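Heat shock protein STI1 (Saccharomyces cerevisiae, PDB 3UPV) is a co-chaperone that links Hsp70 and Hsp90; its TPR2B domain, captured here, holds a C-terminal peptide of Hsp70. Local coordinates at residues E29-A34 against S42-A47; A74-A79 against A111-Q116; A97-D102 against Q116-A121. All blocks are in the same frame, centred on the assembly; numbering follows the deposited sequence.

Contact 1 of 3, residues E29-A34 against S42-A47; sequences EMIKRA and SNRAAA
I31 rests its terminal methyl on one face of the R44 guanidinium, and this is the tight part of the contact. CD1 stands 3.4 Å above the guanidinium plane, over its centre, with I31 CD1 to R44 CZ also 3.4 Å, so all three nitrogens lie at nearly the same distance from one carbon. The two side chains cross at about a right angle. CG1 of I31 is anti to the carbonyl carbon (chi1 -75°), and the extended second torsion carries CD1 outward to the arginine. R44 leaves its helix with CG anti to the backbone N, and a bend at chi3 (61°) turns its flat end beneath that methyl. The segments belong to consecutive tetratricopeptide repeats: 29-34, in TPR 7, takes in the end of helix 20-33, and 42-47, in TPR 8, lies on helix 38-50. An arginine suits this junction because its face accepts an apolar neighbour while its nitrogens take polar partners, NE a salt bridge with D60 and NH1 a hydrogen bond with T28. Cut back to an alanine, this position would probably leave D60 without its charged mate and a gap beneath the I31 methyl. The looser side is M30 with N43, where M30 SD comes no nearer to N43 ND2 than 4.3 Å. That amide nitrogen is instead committed to the backbone of the bound Hsp70 peptide, through a hydrogen bond.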
loop_
_atom_site.group_PDB
_atom_site.type_symbol
_atom_site.label_atom_id
_atom_site.label_comp_id
_atom_site.label_asym_id
_atom_site.label_seq_id
_atom_site.Cartn_x
_atom_site.Cartn_y
_atom_site.Cartn_z
ATOM N N GLU A 29 -6.850 -14.178 -2.552
ATOM C CA GLU A 29 -8.052 -14.588 -3.217
ATOM C C GLU A 29 -8.685 -13.428 -3.977
ATOM O O GLU A 29 -9.137 -13.654 -5.111
ATOM C CB GLU A 29 -9.055 -15.215 -2.229
ATOM C CG GLU A 29 -10.380 -15.568 -2.936
ATOM C CD GLU A 29 -11.460 -16.271 -2.075
ATOM O OE1 GLU A 29 -11.379 -16.321 -0.841
ATOM O OE2 GLU A 29 -12.495 -16.798 -2.750
ATOM N N MET A 30 -8.766 -12.218 -3.363
ATOM C CA MET A 30 -9.253 -11.019 -4.068
ATOM C C MET A 30 -8.488 -10.818 -5.409
ATOM O O MET A 30 -9.064 -10.504 -6.450
ATOM C CB MET A 30 -9.092 -9.786 -3.206
ATOM C CG MET A 30 -9.822 -8.517 -3.799
ATOM S SD MET A 30 -9.508 -7.171 -2.698
ATOM C CE MET A 30 -10.110 -5.871 -3.824
ATOM N N ILE A 31 -7.180 -10.993 -5.335
ATOM C CA ILE A 31 -6.281 -10.817 -6.474
ATOM C C ILE A 31 -6.585 -11.905 -7.526
ATOM O O ILE A 31 -6.695 -11.565 -8.712
ATOM C CB ILE A 31 -4.767 -10.893 -6.114
ATOM C CG1 ILE A 31 -4.361 -9.591 -5.403
ATOM C CG2 ILE A 31 -3.955 -11.097 -7.436
ATOM C CD1 ILE A 31 -3.027 -9.632 -4.750
ATOM N N LYS A 32 -6.740 -13.180 -7.130
ATOM C CA LYS A 32 -7.110 -14.199 -8.104
ATOM C C LYS A 32 -8.440 -13.850 -8.795
ATOM O O LYS A 32 -8.591 -14.045 -10.024
ATOM C CB LYS A 32 -7.190 -15.558 -7.395
ATOM C CG LYS A 32 -7.930 -16.647 -8.169
ATOM C CD LYS A 32 -7.780 -18.005 -7.464
ATOM C CE LYS A 32 -8.054 -19.098 -8.486
ATOM N NZ LYS A 32 -8.928 -20.148 -7.876
ATOM N N ARG A 33 -9.400 -13.383 -8.013
ATOM C CA ARG A 33 -10.784 -13.122 -8.522
ATOM C C ARG A 33 -11.011 -11.807 -9.266
ATOM O O ARG A 33 -11.945 -11.725 -10.081
ATOM C CB ARG A 33 -11.834 -13.276 -7.410
ATOM C CG ARG A 33 -11.722 -14.618 -6.679
ATOM C CD ARG A 33 -12.166 -15.832 -7.354
ATOM N NE ARG A 33 -12.718 -16.718 -6.327
ATOM C CZ ARG A 33 -13.732 -17.518 -6.564
ATOM N NH1 ARG A 33 -14.202 -18.314 -5.608
ATOM N NH2 ARG A 33 -14.254 -17.514 -7.777
ATOM N N ALA A 34 -10.170 -10.809 -8.975
ATOM C CA ALA A 34 -10.216 -9.516 -9.652
ATOM C C ALA A 34 -8.780 -9.036 -9.900
ATOM O O ALA A 34 -8.297 -8.175 -9.258
ATOM C CB ALA A 34 -11.017 -8.517 -8.822
ATOM N N SER A 42 -2.517 -3.649 -3.193
ATOM C CA SER A 42 -2.195 -2.707 -2.131
ATOM C C SER A 42 -2.570 -3.331 -0.793
ATOM O O SER A 42 -1.819 -3.205 0.182
ATOM C CB SER A 42 -2.912 -1.372 -2.341
ATOM O OG SER A 42 -2.773 -0.564 -1.173
ATOM N N ASN A 43 -3.751 -3.994 -0.735
ATOM C CA ASN A 43 -4.232 -4.549 0.518
ATOM C C ASN A 43 -3.336 -5.713 0.945
ATOM O O ASN A 43 -2.898 -5.777 2.111
ATOM C CB ASN A 43 -5.692 -5.018 0.414
ATOM C CG ASN A 43 -6.718 -3.863 0.360
ATOM O OD1 ASN A 43 -6.455 -2.684 0.671
ATOM N ND2 ASN A 43 -7.935 -4.246 -0.010
ATOM N N ARG A 44 -2.976 -6.611 0.007
ATOM C CA ARG A 44 -2.079 -7.661 0.428
ATOM C C ARG A 44 -0.747 -7.070 0.890
ATOM O O ARG A 44 -0.194 -7.545 1.916
ATOM C CB ARG A 44 -1.829 -8.609 -0.755
ATOM C CG ARG A 44 -1.102 -9.848 -0.308
ATOM C CD ARG A 44 -1.047 -11.011 -1.343
ATOM N NE ARG A 44 -0.363 -10.640 -2.556
ATOM C CZ ARG A 44 -0.329 -11.397 -3.638
ATOM N NH1 ARG A 44 -0.998 -12.583 -3.682
ATOM N NH2 ARG A 44 0.326 -10.944 -4.689
ATOM N N ALA A 45 -0.227 -6.032 0.180
ATOM C CA ALA A 45 0.992 -5.354 0.658
ATOM C C ALA A 45 0.858 -4.899 2.111
ATOM O O ALA A 45 1.823 -4.927 2.906
ATOM C CB ALA A 45 1.340 -4.164 -0.207
ATOM N N ALA A 46 -0.294 -4.383 2.449
ATOM C CA ALA A 46 -0.464 -3.834 3.821
ATOM C C ALA A 46 -0.251 -4.942 4.825
ATOM O O ALA A 46 0.365 -4.738 5.908
ATOM C CB ALA A 46 -1.866 -3.199 3.977
ATOM N N ALA A 47 -0.802 -6.107 4.508
ATOM C CA ALA A 47 -0.676 -7.225 5.429
ATOM C C ALA A 47 0.742 -7.834 5.466
ATOM O O ALA A 47 1.281 -8.210 6.534
ATOM C CB ALA A 47 -1.766 -8.292 5.128
#

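Contact 2 of 3, residues A74-A79 against A111-Q116; sequences AYIRKA and AREIDQ
I76 meets two unlike neighbours on helix 111-124, and each is touched by a different branch. The apolar part is a pairing with I114: I76 CD1 lies 3.7 Å from I114 CG1, and I76 CG1 is 3.8 Å from that same I114 carbon. Both isoleucines hold CG1 anti to the carbonyl carbon, and their side chains cross at about a right angle. Branched, purely hydrocarbon residues suit this buried spot, where the two helices approach to 6.9 Å between I76 CA and I114 CA. Segment 74-79, in TPR 9, lies on helix 72-84, and the last helix, 111-124, packs beside it; I114 also touches A98 of helix 88-106. The second kind of contact joins methyl to carboxylate. I76 CG2 sits 3.7 Å from E113 OE1 and equally far from E113 CD, a van der Waals contact that gives the acid an apolar wall. E113 reaches it with an extended chain, its CG anti to the backbone N (chi1 174°). The polar end serves the ligand: E113 OE2 is hydrogen-bonded to a polar side chain of the bound peptide.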
loop_
_atom_site.group_PDB
_atom_site.type_symbol
_atom_site.label_atom_id
_atom_site.label_comp_id
_atom_site.label_asym_id
_atom_site.label_seq_id
_atom_site.Cartn_x
_atom_site.Cartn_y
_atom_site.Cartn_z
ATOM N N ALA A 74 -1.186 3.340 -2.717
ATOM C CA ALA A 74 -0.137 2.388 -3.143
ATOM C C ALA A 74 1.237 3.062 -3.122
ATOM O O ALA A 74 2.229 2.460 -2.745
ATOM C CB ALA A 74 -0.449 1.876 -4.465
ATOM N N TYR A 75 1.272 4.316 -3.536
ATOM C CA TYR A 75 2.539 5.051 -3.519
ATOM C C TYR A 75 3.015 5.299 -2.093
ATOM O O TYR A 75 4.248 5.054 -1.783
ATOM C CB TYR A 75 2.441 6.375 -4.246
ATOM C CG TYR A 75 2.060 6.345 -5.713
ATOM C CD1 TYR A 75 3.027 6.226 -6.725
ATOM C CD2 TYR A 75 0.726 6.468 -6.105
ATOM C CE1 TYR A 75 2.640 6.224 -8.084
ATOM C CE2 TYR A 75 0.354 6.401 -7.441
ATOM C CZ TYR A 75 1.292 6.330 -8.421
ATOM O OH TYR A 75 0.842 6.375 -9.739
ATOM N N ILE A 76 2.082 5.695 -1.211
ATOM C CA ILE A 76 2.468 5.967 0.142
ATOM C C ILE A 76 2.931 4.670 0.832
ATOM O O ILE A 76 4.011 4.581 1.481
ATOM C CB ILE A 76 1.368 6.626 0.939
ATOM C CG1 ILE A 76 1.077 7.989 0.332
ATOM C CG2 ILE A 76 1.821 6.712 2.430
ATOM C CD1 ILE A 76 -0.169 8.634 0.864
ATOM N N ARG A 77 2.170 3.600 0.585
ATOM C CA ARG A 77 2.570 2.292 1.118
ATOM C C ARG A 77 3.949 1.834 0.671
ATOM O O ARG A 77 4.769 1.283 1.454
ATOM C CB ARG A 77 1.518 1.289 0.694
ATOM C CG ARG A 77 1.535 0.194 1.617
ATOM C CD ARG A 77 0.482 -0.901 1.360
ATOM N NE ARG A 77 -0.926 -0.464 1.357
ATOM C CZ ARG A 77 -1.603 -0.181 2.471
ATOM N NH1 ARG A 77 -2.906 0.181 2.443
ATOM N NH2 ARG A 77 -0.964 -0.284 3.631
ATOM N N LYS A 78 4.190 1.916 -0.629
ATOM C CA LYS A 78 5.500 1.556 -1.155
ATOM C C LYS A 78 6.657 2.339 -0.510
ATOM O O LYS A 78 7.688 1.746 -0.186
ATOM C CB LYS A 78 5.511 1.873 -2.628
ATOM C CG LYS A 78 6.837 1.563 -3.322
ATOM C CD LYS A 78 6.693 1.882 -4.825
ATOM C CE LYS A 78 8.041 1.870 -5.515
ATOM N NZ LYS A 78 7.947 2.095 -7.010
ATOM N N ALA A 79 6.481 3.667 -0.389
ATOM C CA ALA A 79 7.520 4.506 0.230
ATOM C C ALA A 79 7.789 4.068 1.635
ATOM O O ALA A 79 8.953 4.066 2.080
ATOM C CB ALA A 79 7.126 5.940 0.224
ATOM N N ALA A 111 -1.316 14.913 2.444
ATOM C CA ALA A 111 -0.094 15.720 2.454
ATOM C C ALA A 111 0.706 15.577 3.705
ATOM O O ALA A 111 1.932 15.513 3.614
ATOM C CB ALA A 111 -0.399 17.217 2.263
ATOM N N ARG A 112 0.017 15.607 4.879
ATOM C CA ARG A 112 0.742 15.526 6.135
ATOM C C ARG A 112 1.510 14.224 6.238
ATOM O O ARG A 112 2.689 14.242 6.632
ATOM C CB ARG A 112 -0.182 15.754 7.363
ATOM C CG ARG A 112 -0.530 17.209 7.502
ATOM C CD ARG A 112 -1.355 17.352 8.775
ATOM N NE ARG A 112 -1.974 18.672 8.889
ATOM C CZ ARG A 112 -3.209 18.948 8.475
ATOM N NH1 ARG A 112 -3.705 20.181 8.613
ATOM N NH2 ARG A 112 -3.955 17.985 7.912
ATOM N N GLU A 113 0.871 13.116 5.841
ATOM C CA GLU A 113 1.535 11.832 5.988
ATOM C C GLU A 113 2.740 11.752 5.044
ATOM O O GLU A 113 3.844 11.342 5.433
ATOM C CB GLU A 113 0.570 10.694 5.707
ATOM C CG GLU A 113 1.346 9.326 5.721
ATOM C CD GLU A 113 0.491 8.070 5.611
ATOM O OE1 GLU A 113 1.038 6.968 6.004
ATOM O OE2 GLU A 113 -0.652 8.177 5.131
ATOM N N ILE A 114 2.580 12.276 3.841
ATOM C CA ILE A 114 3.634 12.162 2.861
ATOM C C ILE A 114 4.807 13.014 3.294
ATOM O O ILE A 114 5.965 12.570 3.169
ATOM C CB ILE A 114 3.145 12.613 1.491
ATOM C CG1 ILE A 114 2.095 11.580 0.960
ATOM C CG2 ILE A 114 4.341 12.797 0.552
ATOM C CD1 ILE A 114 1.344 11.982 -0.328
ATOM N N ASP A 115 4.528 14.201 3.831
ATOM C CA ASP A 115 5.599 15.124 4.274
ATOM C C ASP A 115 6.400 14.520 5.462
ATOM O O ASP A 115 7.627 14.635 5.546
ATOM C CB ASP A 115 5.044 16.506 4.683
ATOM C CG ASP A 115 4.649 17.393 3.470
ATOM O OD1 ASP A 115 5.069 17.085 2.312
ATOM O OD2 ASP A 115 3.907 18.388 3.680
ATOM N N GLN A 116 5.758 13.799 6.338
ATOM C CA GLN A 116 6.524 13.237 7.444
ATOM C C GLN A 116 7.347 12.004 7.028
ATOM O O GLN A 116 8.437 11.780 7.579
ATOM C CB GLN A 116 5.683 12.994 8.697
ATOM C CG GLN A 116 4.573 11.942 8.560
ATOM C CD GLN A 116 5.006 10.568 8.969
ATOM O OE1 GLN A 116 5.898 10.402 9.767
ATOM N NE2 GLN A 116 4.345 9.552 8.423
#

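Contact 3 of 3, residues A97-D102 against Q116-A121; sequences AARTKD and QLYYKA
NH1 of R99 is gripped from within its own helix by a salt bridge to OD1 of D96, and the same nitrogen meets the ring of Y118 across the contact. This is helix packing at the C-terminal end of the TPR2B domain: helix 88-106, whose segment 97-102 begins in TPR 9, lies against helix 111-124, the last in the chain. The segments stand well apart here, 9.8 Å between R99 CA and Y118 CA, so two long side chains have to bridge the space. R99 sends CG anti to the backbone N (chi1 -173°), runs extended through chi2 and then bends at chi3, which brings the guanidinium round towards the tyrosine. Y118 likewise has CG anti to its backbone N (chi1 -165°), which holds the ring out from the helix toward the arginine. The two flat groups are far from stacked, their planes lying 70° apart. Relative to the guanidinium, Y118 CD1 lies at the edge, near its plane, while NH1 approaches the ring obliquely. Arginine and tyrosine both suit this partly exposed surface, since each combines a long or broad apolar body with a polar end. A weak, long ion pair from R99 NE to D115 OD1 adds a second link between the helices. R99 NH1 is 3.5 Å from Y118 CD1 and 3.7 Å from Y118 CE1.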
loop_
_atom_site.group_PDB
_atom_site.type_symbol
_atom_site.label_atom_id
_atom_site.label_comp_id
_atom_site.label_asym_id
_atom_site.label_seq_id
_atom_site.Cartn_x
_atom_site.Cartn_y
_atom_site.Cartn_z
ATOM N N ALA A 97 6.250 11.446 -6.120
ATOM C CA ALA A 97 5.167 11.017 -7.011
ATOM C C ALA A 97 3.852 10.930 -6.274
ATOM O O ALA A 97 2.810 11.371 -6.816
ATOM C CB ALA A 97 5.508 9.681 -7.634
ATOM N N ALA A 98 3.926 10.505 -4.996
ATOM C CA ALA A 98 2.779 10.375 -4.147
ATOM C C ALA A 98 2.272 11.766 -3.858
ATOM O O ALA A 98 1.070 11.976 -3.847
ATOM C CB ALA A 98 3.140 9.667 -2.813
ATOM N N ARG A 99 3.165 12.745 -3.642
ATOM C CA ARG A 99 2.670 14.092 -3.286
ATOM C C ARG A 99 1.891 14.717 -4.436
ATOM O O ARG A 99 0.863 15.377 -4.245
ATOM C CB ARG A 99 3.848 15.002 -2.904
ATOM C CG ARG A 99 3.410 16.399 -2.351
ATOM C CD ARG A 99 4.621 17.329 -2.146
ATOM N NE ARG A 99 5.763 16.594 -1.549
ATOM C CZ ARG A 99 6.832 16.174 -2.249
ATOM N NH1 ARG A 99 7.817 15.509 -1.657
ATOM N NH2 ARG A 99 6.917 16.438 -3.557
ATOM N N THR A 100 2.420 14.526 -5.630
ATOM C CA THR A 100 1.800 15.034 -6.883
ATOM C C THR A 100 0.428 14.428 -7.128
ATOM O O THR A 100 -0.528 15.146 -7.333
ATOM C CB THR A 100 2.723 14.663 -8.029
ATOM O OG1 THR A 100 3.921 15.452 -7.928
ATOM C CG2 THR A 100 2.024 14.832 -9.446
ATOM N N LYS A 101 0.360 13.091 -7.094
ATOM C CA LYS A 101 -0.904 12.344 -7.202
ATOM C C LYS A 101 -1.867 12.736 -6.097
ATOM O O LYS A 101 -3.040 12.890 -6.353
ATOM C CB LYS A 101 -0.668 10.825 -7.221
ATOM C CG LYS A 101 -0.178 10.321 -8.583
ATOM C CD LYS A 101 -1.268 10.448 -9.638
ATOM C CE LYS A 101 -0.709 10.438 -11.071
ATOM N NZ LYS A 101 -0.985 9.163 -11.765
ATOM N N ASP A 102 -1.362 12.934 -4.876
ATOM C CA ASP A 102 -2.235 13.275 -3.768
ATOM C C ASP A 102 -2.953 14.605 -4.018
ATOM O O ASP A 102 -4.170 14.700 -3.835
ATOM C CB ASP A 102 -1.478 13.286 -2.445
ATOM C CG ASP A 102 -2.348 13.656 -1.281
ATOM O OD1 ASP A 102 -2.127 14.759 -0.688
ATOM O OD2 ASP A 102 -3.256 12.823 -0.957
ATOM N N GLN A 116 5.758 13.799 6.338
ATOM C CA GLN A 116 6.524 13.237 7.444
ATOM C C GLN A 116 7.347 12.004 7.028
ATOM O O GLN A 116 8.437 11.780 7.579
ATOM C CB GLN A 116 5.683 12.994 8.697
ATOM C CG GLN A 116 4.573 11.942 8.560
ATOM C CD GLN A 116 5.006 10.568 8.969
ATOM O OE1 GLN A 116 5.898 10.402 9.767
ATOM N NE2 GLN A 116 4.345 9.552 8.423
ATOM N N LEU A 117 6.826 11.255 6.049
ATOM C CA LEU A 117 7.618 10.164 5.442
ATOM C C LEU A 117 8.813 10.747 4.742
ATOM O O LEU A 117 9.916 10.215 4.892
ATOM C CB LEU A 117 6.790 9.298 4.467
ATOM C CG LEU A 117 5.704 8.531 5.207
ATOM C CD1 LEU A 117 4.778 7.878 4.229
ATOM C CD2 LEU A 117 6.224 7.530 6.323
ATOM N N TYR A 118 8.617 11.858 4.037
ATOM C CA TYR A 118 9.698 12.480 3.308
ATOM C C TYR A 118 10.812 12.931 4.253
ATOM O O TYR A 118 12.024 12.702 3.953
ATOM C CB TYR A 118 9.224 13.715 2.561
ATOM C CG TYR A 118 10.255 14.134 1.515
ATOM C CD1 TYR A 118 10.186 13.647 0.218
ATOM C CD2 TYR A 118 11.326 15.003 1.865
ATOM C CE1 TYR A 118 11.122 14.028 -0.732
ATOM C CE2 TYR A 118 12.210 15.413 0.947
ATOM C CZ TYR A 118 12.120 14.903 -0.361
ATOM O OH TYR A 118 13.051 15.250 -1.306
ATOM N N TYR A 119 10.397 13.549 5.349
ATOM C CA TYR A 119 11.332 14.072 6.346
ATOM C C TYR A 119 12.136 12.900 6.931
ATOM O O TYR A 119 13.335 13.020 7.134
ATOM C CB TYR A 119 10.614 14.789 7.481
ATOM C CG TYR A 119 11.632 15.385 8.410
ATOM C CD1 TYR A 119 12.500 16.406 7.947
ATOM C CD2 TYR A 119 11.805 14.898 9.713
ATOM C CE1 TYR A 119 13.513 16.947 8.794
ATOM C CE2 TYR A 119 12.802 15.419 10.556
ATOM C CZ TYR A 119 13.641 16.432 10.091
ATOM O OH TYR A 119 14.613 16.948 10.905
ATOM N N LYS A 120 11.463 11.790 7.181
ATOM C CA LYS A 120 12.021 10.637 7.873
ATOM C C LYS A 120 13.026 9.992 6.882
ATOM O O LYS A 120 14.211 9.759 7.208
ATOM C CB LYS A 120 10.869 9.701 8.324
ATOM C CG LYS A 120 11.266 8.302 8.870
ATOM C CD LYS A 120 10.061 7.482 9.445
ATOM C CE LYS A 120 8.987 6.938 8.420
ATOM N NZ LYS A 120 8.432 5.455 8.582
ATOM N N ALA A 121 12.611 9.830 5.631
ATOM C CA ALA A 121 13.533 9.286 4.603
ATOM C C ALA A 121 14.779 10.146 4.394
ATOM O O ALA A 121 15.927 9.621 4.275
ATOM C CB ALA A 121 12.810 9.031 3.264
#

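In the fold
The three contacts follow the superhelix of TPR2B from its first repeat to its last helix. Contacts 2 and 3 are close neighbours, their centres about 5 Å apart. They share helix 111-124, where I76 CG2 of contact 2 packs 3.7 Å from L117 CD1 in segment 116-121. Contact 1 lies across the chain's centre, about 20 Å from contact 2 between centres, yet R77 of helix 72-84 spans the interval: its NE is 3.1 Å from S42 OG, a probable hydrogen bond. N43 of contact 1 and R77 and E113 of segments 74-79 and 111-116 all bind the Hsp70 peptide, whereas contact 3 joins helices farther out.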